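Local coordinates for acyl-CoA thioesterase II (Mycobacterium avium subsp. paratuberculosis, PDB 4R9Z), which probably hydrolyses fatty acyl-CoA thioesters, using a double hot-dog fold, at residues 231-243 and 250-262. Numbering follows the deposited sequence.
Sequences VLSDWLFYDRSSP and ALASGTMFNRTGE
Tyr238 and Met256 both set their CG atoms trans to the backbone N (chi1 near -167°), and a bend at the end of the methionine chain (chi3 -60°) lays its methyl group over one face of the phenol. They face each other in an antiparallel beta hairpin of the double hot-dog fold, a good example of how paired strands sort their side chains between two faces. Met256 CE sits 3.8 Å from the Tyr238 ring centroid, a CH-pi contact, while Arg240 CG lies against the opposite face. This side of the hairpin packs on helix 188-201, where Tyr238 OH reaches the carbonyl of Ser199. On the other side Phe237 and Phe257 run side by side, their CD1 atoms 3.9 Å apart. Between the strands, paired N-H···O=C bonds join Phe237 to Phe257, Asp239 to Thr255 and Ser241 to Ser253. Side chains add to this pairing: Ser242 OG donates to Leu251 O (2.8 Å) and also meets Tyr122 of the second subunit. Arg259 NH2 is salt-bridged to Glu133; its NH1 makes a weak salt-bridge hydrogen bond to Asp234 OD1 (3.3 Å), at the guanidinium edge. Asn258 OD1 accepts a nearly straight bond from Val231 N (2.8 Å, 166°), the donor standing above the amide carbonyl plane.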
loop_
_atom_site.group_PDB
_atom_site.type_symbol
_atom_site.label_atom_id
_atom_site.label_comp_id
_atom_site.label_asym_id
_atom_site.label_seq_id
_atom_site.Cartn_x
_atom_site.Cartn_y
_atom_site.Cartn_z
ATOM N N VAL B 231 -20.676 -0.680 -8.178
ATOM C CA VAL B 231 -22.118 -0.551 -8.337
ATOM C C VAL B 231 -22.781 -0.730 -6.980
ATOM O O VAL B 231 -22.974 -1.855 -6.522
ATOM C CB VAL B 231 -22.680 -1.588 -9.317
ATOM C CG1 VAL B 231 -24.186 -1.473 -9.382
ATOM C CG2 VAL B 231 -22.075 -1.397 -10.700
ATOM N N LEU B 232 -23.131 0.381 -6.339
ATOM C CA LEU B 232 -23.680 0.338 -4.988
ATOM C C LEU B 232 -25.196 0.199 -4.968
ATOM O O LEU B 232 -25.822 0.359 -3.922
ATOM C CB LEU B 232 -23.287 1.596 -4.213
ATOM C CG LEU B 232 -21.802 1.880 -3.993
ATOM C CD1 LEU B 232 -21.644 3.192 -3.248
ATOM C CD2 LEU B 232 -21.146 0.744 -3.222
ATOM N N SER B 233 -25.785 -0.103 -6.120
ATOM C CA SER B 233 -27.229 -0.275 -6.212
ATOM C C SER B 233 -27.582 -1.746 -6.064
ATOM O O SER B 233 -28.731 -2.144 -6.240
ATOM C CB SER B 233 -27.757 0.259 -7.542
ATOM O OG SER B 233 -27.082 -0.351 -8.629
ATOM N N ASP B 234 -26.578 -2.543 -5.721
ATOM C CA ASP B 234 -26.748 -3.974 -5.541
ATOM C C ASP B 234 -25.673 -4.456 -4.567
ATOM O O ASP B 234 -24.850 -3.661 -4.114
ATOM C CB ASP B 234 -26.651 -4.700 -6.884
ATOM C CG ASP B 234 -27.333 -6.055 -6.869
ATOM O OD1 ASP B 234 -27.760 -6.503 -5.783
ATOM O OD2 ASP B 234 -27.433 -6.673 -7.950
ATOM N N TRP B 235 -25.695 -5.739 -4.217
ATOM C CA TRP B 235 -24.738 -6.269 -3.246
ATOM C C TRP B 235 -23.317 -6.330 -3.803
ATOM O O TRP B 235 -23.114 -6.451 -5.016
ATOM C CB TRP B 235 -25.163 -7.661 -2.774
ATOM C CG TRP B 235 -26.420 -7.657 -1.968
ATOM C CD1 TRP B 235 -27.699 -7.726 -2.443
ATOM C CD2 TRP B 235 -26.526 -7.576 -0.542
ATOM N NE1 TRP B 235 -28.594 -7.695 -1.400
ATOM C CE2 TRP B 235 -27.900 -7.604 -0.223
ATOM C CE3 TRP B 235 -25.595 -7.483 0.495
ATOM C CZ2 TRP B 235 -28.363 -7.541 1.089
ATOM C CZ3 TRP B 235 -26.057 -7.419 1.799
ATOM C CH2 TRP B 235 -27.430 -7.450 2.083
ATOM N N LEU B 236 -22.341 -6.271 -2.900
ATOM C CA LEU B 236 -20.934 -6.372 -3.272
ATOM C C LEU B 236 -20.250 -7.490 -2.497
ATOM O O LEU B 236 -20.488 -7.663 -1.301
ATOM C CB LEU B 236 -20.203 -5.054 -3.009
ATOM C CG LEU B 236 -20.544 -3.822 -3.843
ATOM C CD1 LEU B 236 -19.480 -2.763 -3.637
ATOM C CD2 LEU B 236 -20.662 -4.189 -5.307
ATOM N N PHE B 237 -19.388 -8.233 -3.184
ATOM C CA PHE B 237 -18.621 -9.308 -2.563
ATOM C C PHE B 237 -17.291 -8.779 -2.039
ATOM O O PHE B 237 -16.478 -8.267 -2.807
ATOM C CB PHE B 237 -18.378 -10.432 -3.571
ATOM C CG PHE B 237 -17.810 -11.690 -2.969
ATOM C CD1 PHE B 237 -16.441 -11.856 -2.831
ATOM C CD2 PHE B 237 -18.643 -12.721 -2.568
ATOM C CE1 PHE B 237 -15.917 -13.018 -2.285
ATOM C CE2 PHE B 237 -18.122 -13.886 -2.029
ATOM C CZ PHE B 237 -16.761 -14.032 -1.884
ATOM N N TYR B 238 -17.064 -8.910 -0.736
ATOM C CA TYR B 238 -15.798 -8.477 -0.155
ATOM C C TYR B 238 -15.056 -9.652 0.456
ATOM O O TYR B 238 -15.303 -10.034 1.600
ATOM C CB TYR B 238 -16.025 -7.394 0.900
ATOM C CG TYR B 238 -14.770 -6.656 1.306
ATOM C CD1 TYR B 238 -13.694 -6.546 0.436
ATOM C CD2 TYR B 238 -14.672 -6.039 2.551
ATOM C CE1 TYR B 238 -12.546 -5.862 0.799
ATOM C CE2 TYR B 238 -13.528 -5.348 2.924
ATOM C CZ TYR B 238 -12.471 -5.264 2.042
ATOM O OH TYR B 238 -11.331 -4.581 2.402
ATOM N N ASP B 239 -14.127 -10.204 -0.313
ATOM C CA ASP B 239 -13.283 -11.292 0.153
ATOM C C ASP B 239 -12.254 -10.747 1.135
ATOM O O ASP B 239 -11.551 -9.792 0.830
ATOM C CB ASP B 239 -12.600 -11.966 -1.037
ATOM C CG ASP B 239 -12.259 -13.413 -0.771
ATOM O OD1 ASP B 239 -12.633 -13.921 0.307
ATOM O OD2 ASP B 239 -11.632 -14.043 -1.650
ATOM N N ARG B 240 -12.176 -11.356 2.315
ATOM C CA ARG B 240 -11.300 -10.876 3.383
ATOM C C ARG B 240 -10.460 -12.007 3.953
ATOM O O ARG B 240 -10.944 -13.126 4.122
ATOM C CB ARG B 240 -12.114 -10.247 4.517
ATOM C CG ARG B 240 -13.106 -9.178 4.094
ATOM C CD ARG B 240 -13.918 -8.671 5.292
ATOM N NE ARG B 240 -14.757 -9.713 5.878
ATOM C CZ ARG B 240 -15.492 -9.561 6.977
ATOM N NH1 ARG B 240 -15.504 -8.402 7.624
ATOM N NH2 ARG B 240 -16.223 -10.571 7.432
ATOM N N SER B 241 -9.210 -11.705 4.287
ATOM C CA SER B 241 -8.335 -12.686 4.911
ATOM C C SER B 241 -7.228 -12.015 5.728
ATOM O O SER B 241 -7.027 -10.808 5.636
ATOM C CB SER B 241 -7.753 -13.609 3.844
ATOM O OG SER B 241 -6.986 -12.877 2.910
ATOM N N SER B 242 -6.542 -12.795 6.559
ATOM C CA SER B 242 -5.378 -12.303 7.296
ATOM C C SER B 242 -4.195 -13.229 7.062
ATOM O O SER B 242 -3.998 -14.187 7.806
ATOM C CB SER B 242 -5.675 -12.196 8.792
ATOM O OG SER B 242 -4.617 -11.554 9.483
ATOM N N PRO B 243 -3.398 -12.944 6.022
ATOM C CA PRO B 243 -2.295 -13.831 5.640
ATOM C C PRO B 243 -1.210 -13.946 6.701
ATOM O O PRO B 243 -0.676 -15.034 6.904
ATOM C CB PRO B 243 -1.732 -13.173 4.377
ATOM C CG PRO B 243 -2.803 -12.255 3.898
ATOM C CD PRO B 243 -3.507 -11.783 5.126
ATOM N N ALA B 250 -0.468 -7.233 12.426
ATOM C CA ALA B 250 -1.117 -8.197 11.545
ATOM C C ALA B 250 -1.478 -7.580 10.197
ATOM O O ALA B 250 -1.873 -6.418 10.127
ATOM C CB ALA B 250 -2.363 -8.765 12.207
ATOM N N LEU B 251 -1.328 -8.364 9.128
ATOM C CA LEU B 251 -1.790 -7.962 7.800
ATOM C C LEU B 251 -3.180 -8.500 7.483
ATOM O O LEU B 251 -3.519 -9.630 7.828
ATOM C CB LEU B 251 -0.836 -8.436 6.707
ATOM C CG LEU B 251 0.303 -7.515 6.271
ATOM C CD1 LEU B 251 1.024 -8.114 5.065
ATOM C CD2 LEU B 251 -0.198 -6.113 5.971
ATOM N N ALA B 252 -3.967 -7.687 6.791
ATOM C CA ALA B 252 -5.269 -8.103 6.294
ATOM C C ALA B 252 -5.350 -7.807 4.804
ATOM O O ALA B 252 -4.776 -6.834 4.332
ATOM C CB ALA B 252 -6.382 -7.397 7.048
ATOM N N SER B 253 -6.062 -8.648 4.066
ATOM C CA SER B 253 -6.088 -8.546 2.615
ATOM C C SER B 253 -7.526 -8.625 2.113
ATOM O O SER B 253 -8.348 -9.354 2.669
ATOM C CB SER B 253 -5.230 -9.645 1.982
ATOM O OG SER B 253 -5.188 -9.515 0.571
ATOM N N GLY B 254 -7.833 -7.868 1.065
ATOM C CA GLY B 254 -9.195 -7.804 0.581
ATOM C C GLY B 254 -9.344 -7.589 -0.911
ATOM O O GLY B 254 -8.564 -6.881 -1.541
ATOM N N THR B 255 -10.362 -8.223 -1.476
ATOM C CA THR B 255 -10.719 -8.022 -2.868
ATOM C C THR B 255 -12.221 -7.831 -2.935
ATOM O O THR B 255 -12.982 -8.643 -2.414
ATOM C CB THR B 255 -10.300 -9.200 -3.756
ATOM O OG1 THR B 255 -10.144 -10.373 -2.950
ATOM C CG2 THR B 255 -8.987 -8.905 -4.449
ATOM N N MET B 256 -12.648 -6.747 -3.566
ATOM C CA MET B 256 -14.062 -6.433 -3.636
ATOM C C MET B 256 -14.577 -6.597 -5.057
ATOM O O MET B 256 -13.910 -6.203 -6.014
ATOM C CB MET B 256 -14.310 -5.014 -3.143
ATOM C CG MET B 256 -15.758 -4.687 -2.906
ATOM S SD MET B 256 -15.907 -3.055 -2.177
ATOM C CE MET B 256 -14.960 -3.278 -0.675
ATOM N N PHE B 257 -15.769 -7.173 -5.188
ATOM C CA PHE B 257 -16.379 -7.402 -6.498
ATOM C C PHE B 257 -17.790 -6.825 -6.581
ATOM O O PHE B 257 -18.510 -6.773 -5.580
ATOM C CB PHE B 257 -16.455 -8.896 -6.821
ATOM C CG PHE B 257 -15.129 -9.599 -6.855
ATOM C CD1 PHE B 257 -14.557 -10.091 -5.691
ATOM C CD2 PHE B 257 -14.476 -9.810 -8.058
ATOM C CE1 PHE B 257 -13.344 -10.761 -5.726
ATOM C CE2 PHE B 257 -13.262 -10.479 -8.100
ATOM C CZ PHE B 257 -12.696 -10.954 -6.932
ATOM N N ASN B 258 -18.183 -6.400 -7.779
ATOM C CA ASN B 258 -19.598 -6.171 -8.064
ATOM C C ASN B 258 -20.307 -7.513 -8.157
ATOM O O ASN B 258 -19.670 -8.523 -8.458
ATOM C CB ASN B 258 -19.791 -5.383 -9.364
ATOM C CG ASN B 258 -19.422 -3.921 -9.229
ATOM O OD1 ASN B 258 -19.629 -3.308 -8.183
ATOM N ND2 ASN B 258 -18.878 -3.351 -10.296
ATOM N N ARG B 259 -21.613 -7.530 -7.902
ATOM C CA ARG B 259 -22.391 -8.763 -8.008
ATOM C C ARG B 259 -22.226 -9.403 -9.381
ATOM O O ARG B 259 -22.331 -10.617 -9.525
ATOM C CB ARG B 259 -23.872 -8.502 -7.724
ATOM C CG ARG B 259 -24.724 -9.767 -7.674
ATOM C CD ARG B 259 -26.072 -9.518 -7.012
ATOM N NE ARG B 259 -26.769 -10.763 -6.690
ATOM C CZ ARG B 259 -27.830 -10.839 -5.892
ATOM N NH1 ARG B 259 -28.315 -9.742 -5.324
ATOM N NH2 ARG B 259 -28.406 -12.011 -5.655
ATOM N N THR B 260 -21.942 -8.580 -10.385
ATOM C CA THR B 260 -21.678 -9.076 -11.730
ATOM C C THR B 260 -20.366 -9.858 -11.786
ATOM O O THR B 260 -20.135 -10.637 -12.715
ATOM C CB THR B 260 -21.613 -7.926 -12.749
ATOM O OG1 THR B 260 -20.516 -7.058 -12.431
ATOM C CG2 THR B 260 -22.914 -7.137 -12.737
ATOM N N GLY B 261 -19.511 -9.650 -10.788
ATOM C CA GLY B 261 -18.234 -10.335 -10.729
ATOM C C GLY B 261 -17.051 -9.527 -11.229
ATOM O O GLY B 261 -15.937 -10.047 -11.324
ATOM N N GLU B 262 -17.289 -8.264 -11.573
ATOM C CA GLU B 262 -16.189 -7.373 -11.927
ATOM C C GLU B 262 -15.451 -6.936 -10.661
ATOM O O GLU B 262 -16.073 -6.611 -9.644
ATOM C CB GLU B 262 -16.682 -6.147 -12.701
ATOM C CG GLU B 262 -15.561 -5.398 -13.427
ATOM C CD GLU B 262 -15.995 -4.048 -13.971
ATOM O OE1 GLU B 262 -17.073 -3.560 -13.567
ATOM O OE2 GLU B 262 -15.255 -3.478 -14.805
HETATM O O HOH W 1 -30.752 -9.182 -3.449
HETATM O O HOH W 2 -11.007 -12.897 -3.767
#